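Long-range contacts in LupI (Flavobacterium sp. YS-80-122, PDB 6IY4), which probably inhibits metalloendopeptidases in the periplasm, acting as a protease inhibitor of the Inh family: residues A[28-33]-A[49-54]; A[75-80]-A[87-92]. One frame throughout, in Å; residues are numbered along the deposited sequence.

Contact 1: A[28-33]-A[49-54]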
ATOM      1  N   LYS A  28      13.210   1.437   2.624  1.00 28.61           N
ATOM      2  CA  LYS A  28      13.486   1.352   4.089  1.00 28.00           C
ATOM      3  C   LYS A  28      13.301   2.694   4.808  1.00 26.39           C
ATOM      4  O   LYS A  28      12.963   2.653   6.007  1.00 29.05           O
ATOM      5  CB  LYS A  28      14.893   0.798   4.285  1.00 31.39           C
ATOM      6  CG  LYS A  28      14.940  -0.709   4.094  1.00 36.81           C
ATOM      7  CD  LYS A  28      16.199  -1.377   4.613  1.00 40.44           C
ATOM      8  CE  LYS A  28      16.227  -1.466   6.118  1.00 46.05           C
ATOM      9  NZ  LYS A  28      17.036  -2.620   6.576  1.00 56.10           N
ATOM     10  N   ASP A  29      13.403   3.800   4.088  1.00 23.89           N
ATOM     11  CA  ASP A  29      13.251   5.179   4.637  1.00 24.98           C
ATOM     12  C   ASP A  29      11.784   5.650   4.560  1.00 24.77           C
ATOM     13  O   ASP A  29      11.508   6.855   4.716  1.00 24.94           O
ATOM     14  CB  ASP A  29      14.202   6.139   3.929  1.00 28.20           C
ATOM     15  CG  ASP A  29      13.784   6.492   2.520  1.00 29.17           C
ATOM     16  OD1 ASP A  29      12.828   5.869   1.998  1.00 29.41           O
ATOM     17  OD2 ASP A  29      14.374   7.422   1.968  1.00 32.19           O
ATOM     18  N   ARG A  30      10.867   4.718   4.322  1.00 23.67           N
ATOM     19  CA  ARG A  30       9.400   4.916   4.366  1.00 22.96           C
ATOM     20  C   ARG A  30       8.927   5.790   3.193  1.00 20.91           C
ATOM     21  O   ARG A  30       7.875   6.383   3.303  1.00 21.88           O
ATOM     22  CB  ARG A  30       9.003   5.382   5.778  1.00 23.26           C
ATOM     23  CG  ARG A  30       9.202   4.296   6.828  1.00 23.57           C
ATOM     24  CD  ARG A  30       8.467   4.547   8.116  1.00 28.34           C
ATOM     25  NE  ARG A  30       8.871   5.841   8.642  1.00 33.29           N
ATOM     26  CZ  ARG A  30       8.150   6.974   8.574  1.00 35.65           C
ATOM     27  NH1 ARG A  30       6.946   6.999   8.017  1.00 34.91           N
ATOM     28  NH2 ARG A  30       8.643   8.104   9.057  1.00 38.07           N
ATOM     29  N   THR A  31       9.603   5.762   2.058  1.00 20.47           N
ATOM     30  CA  THR A  31       9.125   6.280   0.778  1.00 20.88           C
ATOM     31  C   THR A  31       8.877   5.119  -0.161  1.00 20.54           C
ATOM     32  O   THR A  31       8.950   3.955   0.253  1.00 20.19           O
ATOM     33  CB  THR A  31      10.113   7.283   0.188  1.00 22.00           C
ATOM     34  OG1 THR A  31      11.352   6.627  -0.064  1.00 24.62           O
ATOM     35  CG2 THR A  31      10.334   8.395   1.171  1.00 22.35           C
ATOM     36  N   PHE A  32       8.491   5.451  -1.380  1.00 20.05           N
ATOM     37  CA  PHE A  32       8.190   4.473  -2.433  1.00 19.42           C
ATOM     38  C   PHE A  32       9.029   4.721  -3.669  1.00 21.91           C
ATOM     39  O   PHE A  32       9.409   5.837  -3.899  1.00 24.07           O
ATOM     40  CB  PHE A  32       6.758   4.611  -2.915  1.00 20.76           C
ATOM     41  CG  PHE A  32       5.710   4.522  -1.835  1.00 19.06           C
ATOM     42  CD1 PHE A  32       5.216   3.300  -1.414  1.00 18.47           C
ATOM     43  CD2 PHE A  32       5.192   5.688  -1.279  1.00 20.43           C
ATOM     44  CE1 PHE A  32       4.218   3.254  -0.459  1.00 19.74           C
ATOM     45  CE2 PHE A  32       4.192   5.632  -0.319  1.00 20.72           C
ATOM     46  CZ  PHE A  32       3.690   4.411   0.068  1.00 18.21           C
ATOM     47  N   SER A  33       9.254   3.687  -4.449  1.00 23.01           N
ATOM     48  CA  SER A  33       9.756   3.869  -5.820  1.00 23.16           C
ATOM     49  C   SER A  33       8.699   4.624  -6.649  1.00 23.48           C
ATOM     50  O   SER A  33       7.532   4.743  -6.250  1.00 23.56           O
ATOM     51  CB  SER A  33      10.137   2.537  -6.399  1.00 25.53           C
ATOM     52  OG  SER A  33       8.995   1.735  -6.618  1.00 24.10           O
ATOM     53  N   THR A  49       4.482   8.563   1.555  1.00 20.68           N
ATOM     54  CA  THR A  49       5.196   7.828   2.599  1.00 20.74           C
ATOM     55  C   THR A  49       4.289   6.740   3.172  1.00 20.53           C
ATOM     56  O   THR A  49       3.127   6.631   2.781  1.00 21.61           O
ATOM     57  CB  THR A  49       5.732   8.712   3.713  1.00 23.20           C
ATOM     58  OG1 THR A  49       4.645   9.312   4.431  1.00 27.15           O
ATOM     59  CG2 THR A  49       6.628   9.809   3.175  1.00 22.89           C
ATOM     60  N   TRP A  50       4.885   5.898   3.990  1.00 20.10           N
ATOM     61  CA  TRP A  50       4.140   4.804   4.637  1.00 20.34           C
ATOM     62  C   TRP A  50       4.632   4.628   6.056  1.00 19.23           C
ATOM     63  O   TRP A  50       5.750   4.979   6.367  1.00 21.69           O
ATOM     64  CB  TRP A  50       4.230   3.524   3.802  1.00 22.26           C
ATOM     65  CG  TRP A  50       5.624   3.052   3.536  1.00 21.84           C
ATOM     66  CD1 TRP A  50       6.430   3.358   2.481  1.00 20.63           C
ATOM     67  CD2 TRP A  50       6.356   2.108   4.344  1.00 19.11           C
ATOM     68  NE1 TRP A  50       7.615   2.700   2.593  1.00 20.30           N
ATOM     69  CE2 TRP A  50       7.600   1.913   3.718  1.00 20.06           C
ATOM     70  CE3 TRP A  50       6.098   1.433   5.544  1.00 20.33           C
ATOM     71  CZ2 TRP A  50       8.573   1.057   4.237  1.00 20.72           C
ATOM     72  CZ3 TRP A  50       7.047   0.557   6.047  1.00 20.99           C
ATOM     73  CH2 TRP A  50       8.279   0.384   5.412  1.00 21.17           C
ATOM     74  N   SER A  51       3.805   3.983   6.877  1.00 20.40           N
ATOM     75  CA  SER A  51       4.169   3.710   8.276  1.00 22.28           C
ATOM     76  C   SER A  51       3.459   2.466   8.746  1.00 21.82           C
ATOM     77  O   SER A  51       2.240   2.369   8.663  1.00 21.60           O
ATOM     78  CB  SER A  51       3.818   4.875   9.150  1.00 26.30           C
ATOM     79  OG  SER A  51       4.372   4.690  10.440  1.00 31.68           O
ATOM     80  N   PRO A  52       4.192   1.495   9.300  1.00 21.14           N
ATOM     81  CA  PRO A  52       3.553   0.289   9.804  1.00 20.79           C
ATOM     82  C   PRO A  52       2.842   0.603  11.115  1.00 22.61           C
ATOM     83  O   PRO A  52       3.231   1.532  11.807  1.00 25.29           O
ATOM     84  CB  PRO A  52       4.698  -0.700  10.039  1.00 22.87           C
ATOM     85  CG  PRO A  52       5.961   0.072   9.854  1.00 23.10           C
ATOM     86  CD  PRO A  52       5.646   1.492   9.463  1.00 21.81           C
ATOM     87  N   THR A  53       1.831  -0.186  11.429  1.00 22.23           N
ATOM     88  CA  THR A  53       1.097  -0.124  12.713  1.00 24.60           C
ATOM     89  C   THR A  53       1.110  -1.532  13.254  1.00 23.24           C
ATOM     90  O   THR A  53       1.508  -2.475  12.575  1.00 22.26           O
ATOM     91  CB  THR A  53      -0.321   0.412  12.510  1.00 24.85           C
ATOM     92  OG1 THR A  53      -1.057  -0.671  11.927  1.00 25.85           O
ATOM     93  CG2 THR A  53      -0.349   1.672  11.668  1.00 26.64           C
ATOM     94  N   PRO A  54       0.658  -1.736  14.505  1.00 26.06           N
ATOM     95  CA  PRO A  54       0.728  -3.066  15.087  1.00 26.84           C
ATOM     96  C   PRO A  54      -0.034  -4.128  14.287  1.00 28.25           C
ATOM     97  O   PRO A  54       0.346  -5.275  14.311  1.00 29.85           O
ATOM     98  CB  PRO A  54       0.123  -2.807  16.470  1.00 26.98           C
ATOM     99  CG  PRO A  54       0.508  -1.379  16.743  1.00 26.92           C
ATOM    100  CD  PRO A  54       0.138  -0.728  15.426  1.00 26.65           C
TER
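Arg-30 and Trp-50 exchange hydrogen bonds in both directions between the loop 28-33 and the strand 49-53. In the backbone, Trp-50 N donates to Arg-30 O at 3.1 Å, and Thr-49 CA brings a CA-H...O contact to the same oxygen. The arginine side chain returns the favour: NH1 donates to Trp-50 O at 2.9 Å. The acceptor lies at the guanidinium edge, close to its plane, whereas the nitrogen stands above the carbonyl plane. A bend at chi3 (-56°) folds the chain over that oxygen, with Arg-30 CB and CD each 3.3 Å from Trp-50 O. A third bond runs from the indole, NE1 to Thr-31 O at 3.0 Å; the oxygen sits in the ring plane, which helps to fix the turn of the indole.

Aromatic packing comes next. Arg-30 CA lies over a face of the Trp-50 five-membered ring, 3.7 Å from its centroid, in a CH-pi contact. Trp-50 CD1 in turn rests over one face of Phe-32, 3.7 Å from CE1, with the ring planes inclined at 52°. Leu-26 and Leu-59 touch both aromatic side chains, and Pro-3 and Val-6 of helix 3-6 also meet the tryptophan.

Within the loop, Asp-29 OD1 accepts from Thr-31 N, forming an Asx turn, and through its syn lone pair from Thr-31 OG1.

Strands 22-26 and 49-53 are the two outermost of the antiparallel sheet, so a loop that leaves one and bonds to the other bridges its edges, consistent with the closed beta-barrel of Inh-family inhibitors.

Contact 2: A[75-80]-A[87-92]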
ATOM      1  N   ALA A  75       1.251 -13.264   6.667  1.00 24.20           N
ATOM      2  CA  ALA A  75       2.619 -12.851   6.335  1.00 22.46           C
ATOM      3  C   ALA A  75       2.664 -12.312   4.903  1.00 21.09           C
ATOM      4  O   ALA A  75       2.273 -13.024   3.986  1.00 22.15           O
ATOM      5  CB  ALA A  75       3.536 -14.037   6.496  1.00 24.75           C
ATOM      6  N   GLY A  76       3.139 -11.075   4.759  1.00 21.64           N
ATOM      7  CA  GLY A  76       3.363 -10.495   3.428  1.00 21.66           C
ATOM      8  C   GLY A  76       2.074 -10.151   2.715  1.00 19.24           C
ATOM      9  O   GLY A  76       2.099 -10.100   1.499  1.00 20.92           O
ATOM     10  N   ARG A  77       0.978  -9.896   3.416  1.00 21.48           N
ATOM     11  CA  ARG A  77      -0.278  -9.474   2.742  1.00 19.46           C
ATOM     12  C   ARG A  77      -1.048  -8.474   3.595  1.00 19.79           C
ATOM     13  O   ARG A  77      -1.304  -8.766   4.782  1.00 22.81           O
ATOM     14  CB  ARG A  77      -1.193 -10.676   2.484  1.00 22.06           C
ATOM     15  CG  ARG A  77      -2.485 -10.338   1.748  1.00 25.28           C
ATOM     16  CD  ARG A  77      -3.349 -11.584   1.603  1.00 30.50           C
ATOM     17  NE  ARG A  77      -4.584 -11.309   0.888  1.00 33.27           N
ATOM     18  CZ  ARG A  77      -4.784 -11.506  -0.415  1.00 35.66           C
ATOM     19  NH1 ARG A  77      -3.829 -11.977  -1.194  1.00 39.81           N
ATOM     20  NH2 ARG A  77      -5.952 -11.213  -0.937  1.00 34.27           N
ATOM     21  N   TYR A  78      -1.409  -7.350   2.993  1.00 18.28           N
ATOM     22  CA  TYR A  78      -2.336  -6.369   3.601  1.00 20.18           C
ATOM     23  C   TYR A  78      -3.525  -6.169   2.679  1.00 19.38           C
ATOM     24  O   TYR A  78      -3.401  -6.317   1.474  1.00 19.13           O
ATOM     25  CB  TYR A  78      -1.661  -5.021   3.806  1.00 18.11           C
ATOM     26  CG  TYR A  78      -0.483  -4.982   4.728  1.00 18.31           C
ATOM     27  CD1 TYR A  78       0.786  -5.139   4.230  1.00 20.62           C
ATOM     28  CD2 TYR A  78      -0.644  -4.717   6.065  1.00 19.66           C
ATOM     29  CE1 TYR A  78       1.893  -5.045   5.059  1.00 19.25           C
ATOM     30  CE2 TYR A  78       0.439  -4.654   6.909  1.00 18.21           C
ATOM     31  CZ  TYR A  78       1.715  -4.819   6.401  1.00 19.91           C
ATOM     32  OH  TYR A  78       2.829  -4.773   7.180  1.00 20.75           O
ATOM     33  N   GLU A  79      -4.683  -5.827   3.263  1.00 18.47           N
ATOM     34  CA  GLU A  79      -5.906  -5.499   2.501  1.00 19.70           C
ATOM     35  C   GLU A  79      -6.572  -4.254   3.084  1.00 20.58           C
ATOM     36  O   GLU A  79      -6.685  -4.183   4.302  1.00 19.54           O
ATOM     37  CB  GLU A  79      -6.882  -6.666   2.559  1.00 22.61           C
ATOM     38  CG  GLU A  79      -6.388  -7.857   1.802  1.00 26.63           C
ATOM     39  CD  GLU A  79      -7.280  -9.060   1.997  1.00 33.48           C
ATOM     40  OE1 GLU A  79      -8.322  -8.906   2.671  1.00 35.58           O
ATOM     41  OE2 GLU A  79      -6.892 -10.154   1.562  1.00 36.18           O
ATOM     42  N   GLY A  80      -6.934  -3.296   2.239  1.00 20.35           N
ATOM     43  CA  GLY A  80      -7.541  -2.057   2.713  1.00 22.05           C
ATOM     44  C   GLY A  80      -8.821  -1.773   1.971  1.00 22.96           C
ATOM     45  O   GLY A  80      -8.905  -2.013   0.750  1.00 22.89           O
ATOM     46  N   THR A  87     -11.580  -3.327  -2.516  1.00 29.00           N
ATOM     47  CA  THR A  87     -10.484  -3.788  -1.619  1.00 24.33           C
ATOM     48  C   THR A  87      -9.160  -3.672  -2.386  1.00 24.11           C
ATOM     49  O   THR A  87      -9.065  -4.198  -3.492  1.00 24.41           O
ATOM     50  CB  THR A  87     -10.654  -5.219  -1.108  1.00 24.38           C
ATOM     51  OG1 THR A  87     -11.926  -5.184  -0.469  1.00 31.37           O
ATOM     52  CG2 THR A  87      -9.574  -5.632  -0.135  1.00 25.88           C
ATOM     53  N   LEU A  88      -8.214  -2.950  -1.821  1.00 21.74           N
ATOM     54  CA  LEU A  88      -6.843  -2.879  -2.374  1.00 20.69           C
ATOM     55  C   LEU A  88      -6.038  -3.911  -1.629  1.00 21.02           C
ATOM     56  O   LEU A  88      -6.054  -3.927  -0.380  1.00 21.14           O
ATOM     57  CB  LEU A  88      -6.239  -1.494  -2.169  1.00 21.08           C
ATOM     58  CG  LEU A  88      -4.842  -1.293  -2.742  1.00 23.34           C
ATOM     59  CD1 LEU A  88      -4.857  -1.384  -4.243  1.00 27.54           C
ATOM     60  CD2 LEU A  88      -4.280   0.037  -2.313  1.00 23.54           C
ATOM     61  N   VAL A  89      -5.420  -4.780  -2.392  1.00 21.71           N
ATOM     62  CA  VAL A  89      -4.579  -5.868  -1.876  1.00 18.94           C
ATOM     63  C   VAL A  89      -3.133  -5.481  -2.127  1.00 19.53           C
ATOM     64  O   VAL A  89      -2.821  -4.957  -3.219  1.00 19.79           O
ATOM     65  CB  VAL A  89      -4.924  -7.181  -2.608  1.00 21.76           C
ATOM     66  CG1 VAL A  89      -4.055  -8.322  -2.118  1.00 25.34           C
ATOM     67  CG2 VAL A  89      -6.404  -7.519  -2.444  1.00 23.31           C
ATOM     68  N   MET A  90      -2.278  -5.717  -1.144  1.00 18.90           N
ATOM     69  CA  MET A  90      -0.828  -5.574  -1.365  1.00 18.85           C
ATOM     70  C   MET A  90      -0.194  -6.863  -0.852  1.00 21.20           C
ATOM     71  O   MET A  90      -0.517  -7.329   0.235  1.00 20.29           O
ATOM     72  CB  MET A  90      -0.246  -4.276  -0.784  1.00 25.92           C
ATOM     73  CG  MET A  90      -0.160  -4.224   0.610  1.00 24.65           C
ATOM     74  SD  MET A  90       0.380  -2.534   1.142  1.00 25.11           S
ATOM     75  CE  MET A  90       2.160  -2.637   1.069  1.00 22.95           C
ATOM     76  N   GLN A  91       0.623  -7.480  -1.670  1.00 19.99           N
ATOM     77  CA  GLN A  91       1.212  -8.785  -1.318  1.00 21.12           C
ATOM     78  C   GLN A  91       2.646  -8.756  -1.777  1.00 20.41           C
ATOM     79  O   GLN A  91       2.869  -8.272  -2.868  1.00 20.31           O
ATOM     80  CB  GLN A  91       0.603  -9.936  -2.090  1.00 25.77           C
ATOM     81  CG  GLN A  91      -0.801 -10.287  -1.703  1.00 35.18           C
ATOM     82  CD  GLN A  91      -1.127 -11.521  -2.509  1.00 41.58           C
ATOM     83  OE1 GLN A  91      -1.449 -11.440  -3.698  1.00 38.45           O
ATOM     84  NE2 GLN A  91      -0.945 -12.673  -1.873  1.00 46.25           N
ATOM     85  N   ARG A  92       3.545  -9.323  -1.004  1.00 21.55           N
ATOM     86  CA  ARG A  92       4.946  -9.434  -1.474  1.00 21.66           C
ATOM     87  C   ARG A  92       5.000 -10.396  -2.659  1.00 26.10           C
ATOM     88  O   ARG A  92       4.255 -11.391  -2.683  1.00 31.00           O
ATOM     89  CB  ARG A  92       5.861  -9.900  -0.349  1.00 22.08           C
ATOM     90  CG  ARG A  92       6.106  -8.871   0.738  1.00 22.11           C
ATOM     91  CD  ARG A  92       7.065  -9.385   1.757  1.00 22.17           C
ATOM     92  NE  ARG A  92       7.457  -8.483   2.800  1.00 22.04           N
ATOM     93  CZ  ARG A  92       8.433  -7.599   2.751  1.00 20.06           C
ATOM     94  NH1 ARG A  92       9.119  -7.344   1.641  1.00 20.26           N
ATOM     95  NH2 ARG A  92       8.722  -6.930   3.841  1.00 22.61           N
TER
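Arg-77 swings CG to the far side from its backbone N (chi1 -178°) and stays extended as far as NE, which carries it across Val-89 and beside Gln-91, CG to CG 3.8 Å. On the opposite face of the sheet, Met-90 holds CG between its backbone N and carbonyl carbon (chi1 72°), alongside Tyr-78; its CG meets Tyr-78 CB at 3.6 Å, and SD makes an oblique Met-aromatic contact, 5.0 Å from the ring centroid. Trp-10 and Leu-57 cover this buried pair.

Val-89 CG1 packs over one face of the Arg-77 guanidinium, 3.7 Å from NH2. In the guanidinium plane, NE and NH2 both grip Glu-79 OE2, at 2.7 and 2.9 Å, a side-on salt bridge that holds the group flat over the valine. A leucine in place of Arg-77 would probably leave Glu-79 OE2 without these two donors and its carboxylate freer to turn.

Tyr-78 with Met-90 and Gly-80 with Leu-88 each exchange two backbone hydrogen bonds, and Arg-92 N adds one to Gly-76 O. Arg-77 with Gln-91 and Glu-79 with Val-89 are the intervening non-hydrogen-bonded pairs. This is the regular ladder of an antiparallel beta hairpin, here flanked in the sheet by strands 66-74 and 8-14.

Together the two contacts illustrate how one antiparallel sheet is held in its middle and at its margins. Contact 2 lies among the inner strands, where five backbone hydrogen bonds join the pair and side chains sort by face, apolar and aromatic on one, on the other a salt bridge laid over a valine. Contact 1 belongs to the sheet's edges, where an irregular loop meets a strand and side-chain donors supply two of the three bonds. Both are partly buried; their centres lie about 14 Å apart, and the two do not touch. Strand 56-60 links them: Leu-57 touches Trp-50 of contact 1 as well as Tyr-78 and Met-90 of contact 2, consistent with one shared interior.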